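Local structure of monomethylamine methyltransferase MtmB1 (Methanosarcina barkeri, 1NTH) at residues G128-S133 and M141-S146; G159-V164 and T184-N189; Y334-G339 and E343-E348. The protein transfers the methyl group of monomethylamine to the corrinoid cofactor of its partner protein MtmC, a step in methanogenesis from methylamine. One frame throughout, in Å; residues are numbered along the deposited sequence. Where two conformers were deposited one is given.

Interaction 1: G128-S133 and M141-S146; sequences GGPTGS and MPVHMS
P130 lies over one face of the H144 imidazole, in the loop that leaves strand 125-128 of the TIM barrel. Its CG sits 3.9 Å from the centroid of the H144 ring and 29° off the ring normal, which meets the geometry of a CH-pi contact, and the two side chains cross at about a right angle. H144 presents that face because its CG is anti to the carbonyl carbon and chi2 of 84° turns the ring plane roughly perpendicular to the CA-CB-CG plane. The ring edge is held from elsewhere: ND1 bonds F140 O and NE2 bonds G159 N, which fixes the ring's rotation. One position earlier on the helix, V143 CG1, anti to its own backbone N, touches P130 CG at 3.8 Å, and P130 also packs on I135.

The loop turns directly after the proline, in a type I' beta turn from P130 to S133. T131 OG1 bonds G129 O at 2.8 Å, from above the carbonyl plane. P130 O is gripped twice by one residue, by S133 N at 3.1 Å and by S133 OG at 2.7 Å, the hydroxyl meeting it nearly head-on at a C=O...OG angle of 165°.

Interaction 2: G159-V164 and T184-N189; sequences GVMTSV and TRLIKN
M161 and L186 both have CG anti to the carbonyl carbon (chi1 -62° and -67°), and M161 then runs straight through chi2 before bending at chi3 (76°). That last turn swings CE toward the helix, where it meets L186 CD1 at 3.8 Å. The two side chains cross at about a right angle, so the contact is one methyl against another and not a lengthwise overlap. A second, looser touch lies further back along the chain: I187, extended to CD1, points that methyl at the backbone of G159, reaching its N at 4.3 Å.

The backbones themselves stand well apart. The closest CA pairs are G159 with I187 at 9.0 Å and M161 with L186 at 10.4 Å, and no hydrogen bond joins the two segments, so the join rests on one methyl-methyl contact and one methyl set against backbone. Helix 140-148 helps to fill the interval: F140 touches both M161 and I187, and H144 packs on I187. M161 N is bonded to T206 OG1. Beyond L186 the helix meets a second subunit, with L186 resting on M141 of that copy, while R185 NH2 bonds G251 O of a third subunit. L186 thus packs on its own chain and on a neighbouring one.

Strand 160-161 pairs in parallel with strand 134-135, and along the chain it comes between strand 155-156, which belongs to the parallel barrel sheet, and helix 174-193. The order of elements is consistent with an elaborated beta-alpha loop of the TIM barrel, with an added strand pair packed against the helix that follows.

Interaction 3: Y334-G339 and E343-E348; sequences YYPCAG and EMCLLE
E348 clasps two successive backbone N-H groups, those of C337 and A338, with its two carboxylate oxygens. OE2 takes C337 N at 2.8 Å and OE1 takes A338 N at 2.9 Å, both with an N-H...O angle of 170°. OE1 uses its syn lone pair, whereas OE2 is met on the syn side but 30° out of the carboxylate plane. The acid reaches the loop because its CG is anti to the carbonyl carbon (chi1 -80°) and the chain runs extended from there. N307 ND2 gives OE2 a further bond, so three donors grip the buried carboxylate.

The close packing continues around C345 and A338. A338 CB comes to 3.4 Å from C345 N and 3.8 Å from C345 CB, while C345 CB lies 3.2 Å from G339 O. These short spacings belong to a beta-alpha loop of the TIM barrel, where the chain leaves strand 330-333 and turns back against the first turns of helix 343-359. T342 OG1 bonds both G339 O and C345 N, linking loop and helix at the bend.

Elsewhere the fit is slacker. P336 CB and C345 SG approach only to 4.3 Å. M344, partly exposed, starts with CG anti to its backbone N and runs out extended, and the fit slackens along it from its CB, 3.8 Å from A338 CB, to its CE, 4.3 Å from C337 CB. E343 points away from the loop and turns its carboxylate to K450 in a salt bridge.

From the N terminus, interaction 1 closes the short excursion from barrel strand 125-128 through strand 134-135 to helix 140-148. Interaction 2 follows, bridging the longer path from strand 160-161 to helix 174-193, and interaction 3 closes the tight turn between strand 330-333 and helix 343-359. The three come in series, with no nesting or crossing. Interactions 1 and 2, with centres about 9 Å apart, are in direct contact: S133 O accepts from V160 N at 2.9 Å, just ahead of the pairing of strands 134-135 and 160-161, and both reach the second subunit. Interaction 3 lies about 16 Å from interaction 1 between centres, at most brushes it, and does not touch interaction 2.

Interaction 1: G128-S133 and M141-S146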
loop_
_atom_site.group_PDB
_atom_site.type_symbol
_atom_site.label_atom_id
_atom_site.label_comp_id
_atom_site.label_asym_id
_atom_site.label_seq_id
_atom_site.Cartn_x
_atom_site.Cartn_y
_atom_site.Cartn_z
ATOM N N GLY A 128 -15.168 -10.158 21.588
ATOM C CA GLY A 128 -16.614 -10.198 21.662
ATOM C C GLY A 128 -17.344 -10.206 20.341
ATOM O O GLY A 128 -16.915 -9.591 19.365
ATOM N N GLY A 129 -18.469 -10.907 20.315
ATOM C CA GLY A 129 -19.260 -10.968 19.105
ATOM C C GLY A 129 -20.317 -12.046 19.206
ATOM O O GLY A 129 -20.422 -12.712 20.242
ATOM N N PRO A 130 -21.125 -12.232 18.150
ATOM C CA PRO A 130 -22.188 -13.243 18.109
ATOM C C PRO A 130 -21.613 -14.643 18.289
ATOM O O PRO A 130 -22.342 -15.609 18.515
ATOM C CB PRO A 130 -22.809 -13.034 16.734
ATOM C CG PRO A 130 -22.635 -11.548 16.522
ATOM C CD PRO A 130 -21.208 -11.342 16.979
ATOM N N THR A 131 -20.295 -14.746 18.161
ATOM C CA THR A 131 -19.608 -16.014 18.361
ATOM C C THR A 131 -20.175 -17.137 17.489
ATOM O O THR A 131 -20.535 -18.215 17.976
ATOM C CB THR A 131 -19.667 -16.393 19.862
ATOM O OG1 THR A 131 -19.258 -15.260 20.641
ATOM C CG2 THR A 131 -18.734 -17.540 20.184
ATOM N N GLY A 132 -20.247 -16.866 16.188
ATOM C CA GLY A 132 -20.728 -17.852 15.236
ATOM C C GLY A 132 -22.219 -18.107 15.213
ATOM O O GLY A 132 -22.684 -18.986 14.486
ATOM N N SER A 133 -22.972 -17.344 15.997
ATOM C CA SER A 133 -24.421 -17.507 16.055
ATOM C C SER A 133 -25.099 -16.882 14.837
ATOM O O SER A 133 -24.592 -15.922 14.254
ATOM C CB SER A 133 -24.965 -16.870 17.336
ATOM O OG SER A 133 -24.344 -17.437 18.479
ATOM N N MET A 141 -24.959 -5.523 10.718
ATOM C CA MET A 141 -24.049 -4.484 11.185
ATOM C C MET A 141 -24.392 -3.984 12.589
ATOM O O MET A 141 -23.518 -3.908 13.448
ATOM C CB MET A 141 -23.991 -3.327 10.180
ATOM C CG MET A 141 -23.160 -3.672 8.947
ATOM S SD MET A 141 -22.823 -2.267 7.865
ATOM C CE MET A 141 -21.845 -1.256 8.941
ATOM N N PRO A 142 -25.670 -3.652 12.850
ATOM C CA PRO A 142 -26.040 -3.173 14.188
ATOM C C PRO A 142 -25.640 -4.149 15.296
ATOM O O PRO A 142 -25.107 -3.746 16.325
ATOM C CB PRO A 142 -27.555 -3.014 14.088
ATOM C CG PRO A 142 -27.744 -2.613 12.667
ATOM C CD PRO A 142 -26.808 -3.539 11.923
ATOM N N VAL A 143 -25.908 -5.435 15.090
ATOM C CA VAL A 143 -25.559 -6.429 16.095
ATOM C C VAL A 143 -24.065 -6.415 16.399
ATOM O O VAL A 143 -23.661 -6.427 17.560
ATOM C CB VAL A 143 -25.971 -7.849 15.649
ATOM C CG1 VAL A 143 -25.343 -8.889 16.564
ATOM C CG2 VAL A 143 -27.493 -7.977 15.686
ATOM N N HIS A 144 -23.235 -6.390 15.364
ATOM C CA HIS A 144 -21.804 -6.379 15.618
ATOM C C HIS A 144 -21.362 -5.052 16.213
ATOM O O HIS A 144 -20.420 -5.003 17.006
ATOM C CB HIS A 144 -21.026 -6.710 14.347
ATOM C CG HIS A 144 -21.142 -8.146 13.944
ATOM N ND1 HIS A 144 -22.205 -8.630 13.212
ATOM C CD2 HIS A 144 -20.367 -9.217 14.237
ATOM C CE1 HIS A 144 -22.080 -9.939 13.073
ATOM N NE2 HIS A 144 -20.974 -10.320 13.685
ATOM N N MET A 145 -22.052 -3.975 15.851
ATOM C CA MET A 145 -21.715 -2.669 16.401
ATOM C C MET A 145 -21.918 -2.680 17.911
ATOM O O MET A 145 -21.225 -1.972 18.639
ATOM C CB MET A 145 -22.562 -1.567 15.754
ATOM C CG MET A 145 -21.872 -0.209 15.747
ATOM S SD MET A 145 -22.870 1.131 15.066
ATOM C CE MET A 145 -23.276 0.489 13.445
ATOM N N SER A 146 -22.870 -3.479 18.388
ATOM C CA SER A 146 -23.135 -3.527 19.821
ATOM C C SER A 146 -21.930 -4.035 20.607
ATOM O O SER A 146 -21.846 -3.833 21.817
ATOM C CB SER A 146 -24.375 -4.382 20.131
ATOM O OG SER A 146 -24.108 -5.772 20.054
#

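Interaction 2: G159-V164 and T184-N189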
loop_
_atom_site.group_PDB
_atom_site.type_symbol
_atom_site.label_atom_id
_atom_site.label_comp_id
_atom_site.label_asym_id
_atom_site.label_seq_id
_atom_site.Cartn_x
_atom_site.Cartn_y
_atom_site.Cartn_z
ATOM N N GLY A 159 -20.306 -13.247 13.570
ATOM C CA GLY A 159 -21.551 -13.986 13.642
ATOM C C GLY A 159 -21.732 -14.607 12.264
ATOM O O GLY A 159 -20.912 -14.385 11.365
ATOM N N VAL A 160 -22.795 -15.382 12.088
ATOM C CA VAL A 160 -23.084 -16.035 10.816
ATOM C C VAL A 160 -24.243 -15.326 10.120
ATOM O O VAL A 160 -25.269 -15.064 10.740
ATOM C CB VAL A 160 -23.470 -17.524 11.043
ATOM C CG1 VAL A 160 -24.143 -18.096 9.800
ATOM C CG2 VAL A 160 -22.226 -18.332 11.390
ATOM N N MET A 161 -24.076 -15.011 8.837
ATOM C CA MET A 161 -25.133 -14.349 8.072
ATOM C C MET A 161 -26.188 -15.396 7.713
ATOM O O MET A 161 -25.867 -16.388 7.061
ATOM C CB MET A 161 -24.574 -13.753 6.772
ATOM C CG MET A 161 -23.505 -12.678 6.954
ATOM S SD MET A 161 -22.994 -11.919 5.379
ATOM C CE MET A 161 -24.407 -10.829 5.064
ATOM N N THR A 162 -27.435 -15.196 8.133
ATOM C CA THR A 162 -28.471 -16.169 7.796
ATOM C C THR A 162 -28.803 -16.063 6.313
ATOM O O THR A 162 -29.331 -17.000 5.716
ATOM C CB THR A 162 -29.756 -15.983 8.642
ATOM O OG1 THR A 162 -30.240 -14.640 8.521
ATOM C CG2 THR A 162 -29.470 -16.295 10.106
ATOM N N SER A 163 -28.491 -14.915 5.720
ATOM C CA SER A 163 -28.712 -14.712 4.295
ATOM C C SER A 163 -27.820 -13.589 3.790
ATOM O O SER A 163 -27.361 -12.746 4.563
ATOM C CB SER A 163 -30.183 -14.371 3.995
ATOM O OG SER A 163 -30.536 -13.072 4.451
ATOM N N VAL A 164 -27.546 -13.610 2.492
ATOM C CA VAL A 164 -26.761 -12.565 1.855
ATOM C C VAL A 164 -27.537 -12.264 0.574
ATOM O O VAL A 164 -27.820 -13.164 -0.220
ATOM C CB VAL A 164 -25.303 -13.020 1.570
ATOM C CG1 VAL A 164 -25.278 -14.203 0.610
ATOM C CG2 VAL A 164 -24.504 -11.848 1.028
ATOM N N THR A 184 -16.983 -10.234 6.889
ATOM C CA THR A 184 -16.012 -9.361 7.534
ATOM C C THR A 184 -16.042 -7.935 6.999
ATOM O O THR A 184 -15.775 -6.993 7.745
ATOM C CB THR A 184 -14.588 -9.944 7.432
ATOM O OG1 THR A 184 -14.543 -11.187 8.149
ATOM C CG2 THR A 184 -13.564 -8.996 8.050
ATOM N N ARG A 185 -16.365 -7.763 5.720
ATOM C CA ARG A 185 -16.441 -6.411 5.167
ATOM C C ARG A 185 -17.494 -5.620 5.941
ATOM O O ARG A 185 -17.261 -4.475 6.327
ATOM C CB ARG A 185 -16.785 -6.455 3.673
ATOM C CG ARG A 185 -15.583 -6.773 2.794
ATOM C CD ARG A 185 -15.961 -7.016 1.335
ATOM N NE ARG A 185 -14.769 -7.053 0.489
ATOM C CZ ARG A 185 -14.722 -7.571 -0.737
ATOM N NH1 ARG A 185 -15.803 -8.113 -1.281
ATOM N NH2 ARG A 185 -13.582 -7.546 -1.417
ATOM N N LEU A 186 -18.648 -6.234 6.185
ATOM C CA LEU A 186 -19.708 -5.564 6.934
ATOM C C LEU A 186 -19.315 -5.335 8.392
ATOM O O LEU A 186 -19.589 -4.277 8.961
ATOM C CB LEU A 186 -21.000 -6.385 6.893
ATOM C CG LEU A 186 -21.702 -6.518 5.543
ATOM C CD1 LEU A 186 -22.915 -7.429 5.687
ATOM C CD2 LEU A 186 -22.120 -5.138 5.046
ATOM N N ILE A 187 -18.680 -6.333 8.999
ATOM C CA ILE A 187 -18.277 -6.225 10.394
ATOM C C ILE A 187 -17.242 -5.129 10.607
ATOM O O ILE A 187 -17.332 -4.366 11.575
ATOM C CB ILE A 187 -17.760 -7.580 10.920
ATOM C CG1 ILE A 187 -18.939 -8.556 11.009
ATOM C CG2 ILE A 187 -17.099 -7.409 12.283
ATOM C CD1 ILE A 187 -18.546 -9.992 11.306
ATOM N N LYS A 188 -16.269 -5.026 9.707
ATOM C CA LYS A 188 -15.287 -3.970 9.867
ATOM C C LYS A 188 -15.947 -2.620 9.624
ATOM O O LYS A 188 -15.518 -1.607 10.172
ATOM C CB LYS A 188 -14.083 -4.205 8.944
ATOM C CG LYS A 188 -13.235 -5.366 9.449
ATOM C CD LYS A 188 -11.952 -5.561 8.663
ATOM C CE LYS A 188 -11.126 -6.673 9.303
ATOM N NZ LYS A 188 -9.822 -6.902 8.605
ATOM N N ASN A 189 -17.010 -2.606 8.827
ATOM C CA ASN A 189 -17.718 -1.351 8.580
ATOM C C ASN A 189 -18.446 -0.926 9.847
ATOM O O ASN A 189 -18.545 0.267 10.182
ATOM C CB ASN A 189 -18.766 -1.573 7.459
ATOM C CG ASN A 189 -18.591 -0.640 6.265
ATOM O OD1 ASN A 189 -18.723 0.582 6.402
ATOM N ND2 ASN A 189 -18.289 -1.220 5.070
#

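Interaction 3: Y334-G339 and E343-E348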
loop_
_atom_site.group_PDB
_atom_site.type_symbol
_atom_site.label_atom_id
_atom_site.label_comp_id
_atom_site.label_asym_id
_atom_site.label_seq_id
_atom_site.Cartn_x
_atom_site.Cartn_y
_atom_site.Cartn_z
ATOM N N TYR A 334 -17.397 -19.252 24.502
ATOM C CA TYR A 334 -18.566 -19.228 25.386
ATOM C C TYR A 334 -19.928 -19.639 24.824
ATOM O O TYR A 334 -20.449 -18.991 23.917
ATOM C CB TYR A 334 -18.700 -17.812 25.966
ATOM C CG TYR A 334 -17.553 -17.398 26.862
ATOM C CD1 TYR A 334 -16.229 -17.442 26.412
ATOM C CD2 TYR A 334 -17.788 -17.011 28.180
ATOM C CE1 TYR A 334 -15.171 -17.123 27.260
ATOM C CE2 TYR A 334 -16.743 -16.687 29.033
ATOM C CZ TYR A 334 -15.436 -16.751 28.571
ATOM O OH TYR A 334 -14.403 -16.489 29.438
ATOM N N TYR A 335 -20.505 -20.697 25.400
ATOM C CA TYR A 335 -21.826 -21.207 25.018
ATOM C C TYR A 335 -22.743 -21.368 26.228
ATOM O O TYR A 335 -22.861 -22.464 26.776
ATOM C CB TYR A 335 -21.716 -22.554 24.306
ATOM C CG TYR A 335 -21.332 -22.464 22.853
ATOM C CD1 TYR A 335 -19.996 -22.522 22.456
ATOM C CD2 TYR A 335 -22.310 -22.357 21.866
ATOM C CE1 TYR A 335 -19.647 -22.484 21.108
ATOM C CE2 TYR A 335 -21.973 -22.316 20.519
ATOM C CZ TYR A 335 -20.643 -22.384 20.146
ATOM O OH TYR A 335 -20.320 -22.389 18.810
ATOM N N PRO A 336 -23.397 -20.283 26.668
ATOM C CA PRO A 336 -24.299 -20.388 27.821
ATOM C C PRO A 336 -25.612 -21.044 27.393
ATOM O O PRO A 336 -25.963 -21.028 26.210
ATOM C CB PRO A 336 -24.526 -18.931 28.226
ATOM C CG PRO A 336 -23.343 -18.199 27.643
ATOM C CD PRO A 336 -23.157 -18.874 26.317
ATOM N N CYS A 337 -26.337 -21.616 28.351
ATOM C CA CYS A 337 -27.623 -22.249 28.063
ATOM C C CYS A 337 -28.705 -21.190 27.884
ATOM O O CYS A 337 -29.517 -21.261 26.959
ATOM C CB CYS A 337 -28.046 -23.171 29.212
ATOM S SG CYS A 337 -27.078 -24.672 29.406
ATOM N N ALA A 338 -28.708 -20.212 28.783
ATOM C CA ALA A 338 -29.700 -19.145 28.769
ATOM C C ALA A 338 -29.475 -18.111 27.669
ATOM O O ALA A 338 -28.354 -17.930 27.185
ATOM C CB ALA A 338 -29.732 -18.461 30.130
ATOM N N GLY A 339 -30.555 -17.433 27.291
ATOM C CA GLY A 339 -30.485 -16.422 26.252
ATOM C C GLY A 339 -30.226 -15.031 26.797
ATOM O O GLY A 339 -30.202 -14.830 28.012
ATOM N N GLU A 343 -30.655 -13.158 33.822
ATOM C CA GLU A 343 -29.605 -13.211 34.820
ATOM C C GLU A 343 -28.756 -14.468 34.676
ATOM O O GLU A 343 -27.535 -14.421 34.840
ATOM C CB GLU A 343 -30.213 -13.154 36.220
ATOM C CG GLU A 343 -29.192 -12.956 37.322
ATOM C CD GLU A 343 -29.838 -12.831 38.685
ATOM O OE1 GLU A 343 -30.338 -13.852 39.202
ATOM O OE2 GLU A 343 -29.854 -11.709 39.233
ATOM N N MET A 344 -29.392 -15.590 34.351
ATOM C CA MET A 344 -28.651 -16.836 34.212
ATOM C C MET A 344 -27.576 -16.752 33.133
ATOM O O MET A 344 -26.450 -17.200 33.343
ATOM C CB MET A 344 -29.588 -18.004 33.900
ATOM C CG MET A 344 -28.870 -19.345 33.926
ATOM S SD MET A 344 -29.965 -20.755 33.721
ATOM C CE MET A 344 -28.803 -22.049 33.257
ATOM N N CYS A 345 -27.924 -16.187 31.981
ATOM C CA CYS A 345 -26.961 -16.063 30.891
ATOM C C CYS A 345 -25.713 -15.327 31.372
ATOM O O CYS A 345 -24.587 -15.774 31.148
ATOM C CB CYS A 345 -27.584 -15.309 29.715
ATOM S SG CYS A 345 -26.461 -15.075 28.305
ATOM N N LEU A 346 -25.917 -14.199 32.041
ATOM C CA LEU A 346 -24.802 -13.410 32.544
ATOM C C LEU A 346 -23.986 -14.162 33.592
ATOM O O LEU A 346 -22.760 -14.078 33.603
ATOM C CB LEU A 346 -25.311 -12.086 33.126
ATOM C CG LEU A 346 -26.017 -11.166 32.127
ATOM C CD1 LEU A 346 -26.433 -9.875 32.822
ATOM C CD2 LEU A 346 -25.081 -10.860 30.952
ATOM N N LEU A 347 -24.661 -14.899 34.471
ATOM C CA LEU A 347 -23.956 -15.652 35.501
ATOM C C LEU A 347 -23.185 -16.824 34.902
ATOM O O LEU A 347 -22.095 -17.159 35.367
ATOM C CB LEU A 347 -24.939 -16.159 36.566
ATOM C CG LEU A 347 -25.597 -15.077 37.427
ATOM C CD1 LEU A 347 -26.569 -15.723 38.407
ATOM C CD2 LEU A 347 -24.533 -14.291 38.177
ATOM N N GLU A 348 -23.751 -17.447 33.872
ATOM C CA GLU A 348 -23.091 -18.569 33.211
ATOM C C GLU A 348 -21.800 -18.081 32.559
ATOM O O GLU A 348 -20.735 -18.675 32.736
ATOM C CB GLU A 348 -23.998 -19.170 32.135
ATOM C CG GLU A 348 -25.085 -20.105 32.647
ATOM C CD GLU A 348 -25.913 -20.684 31.510
ATOM O OE1 GLU A 348 -26.850 -20.003 31.039
ATOM O OE2 GLU A 348 -25.613 -21.816 31.072
#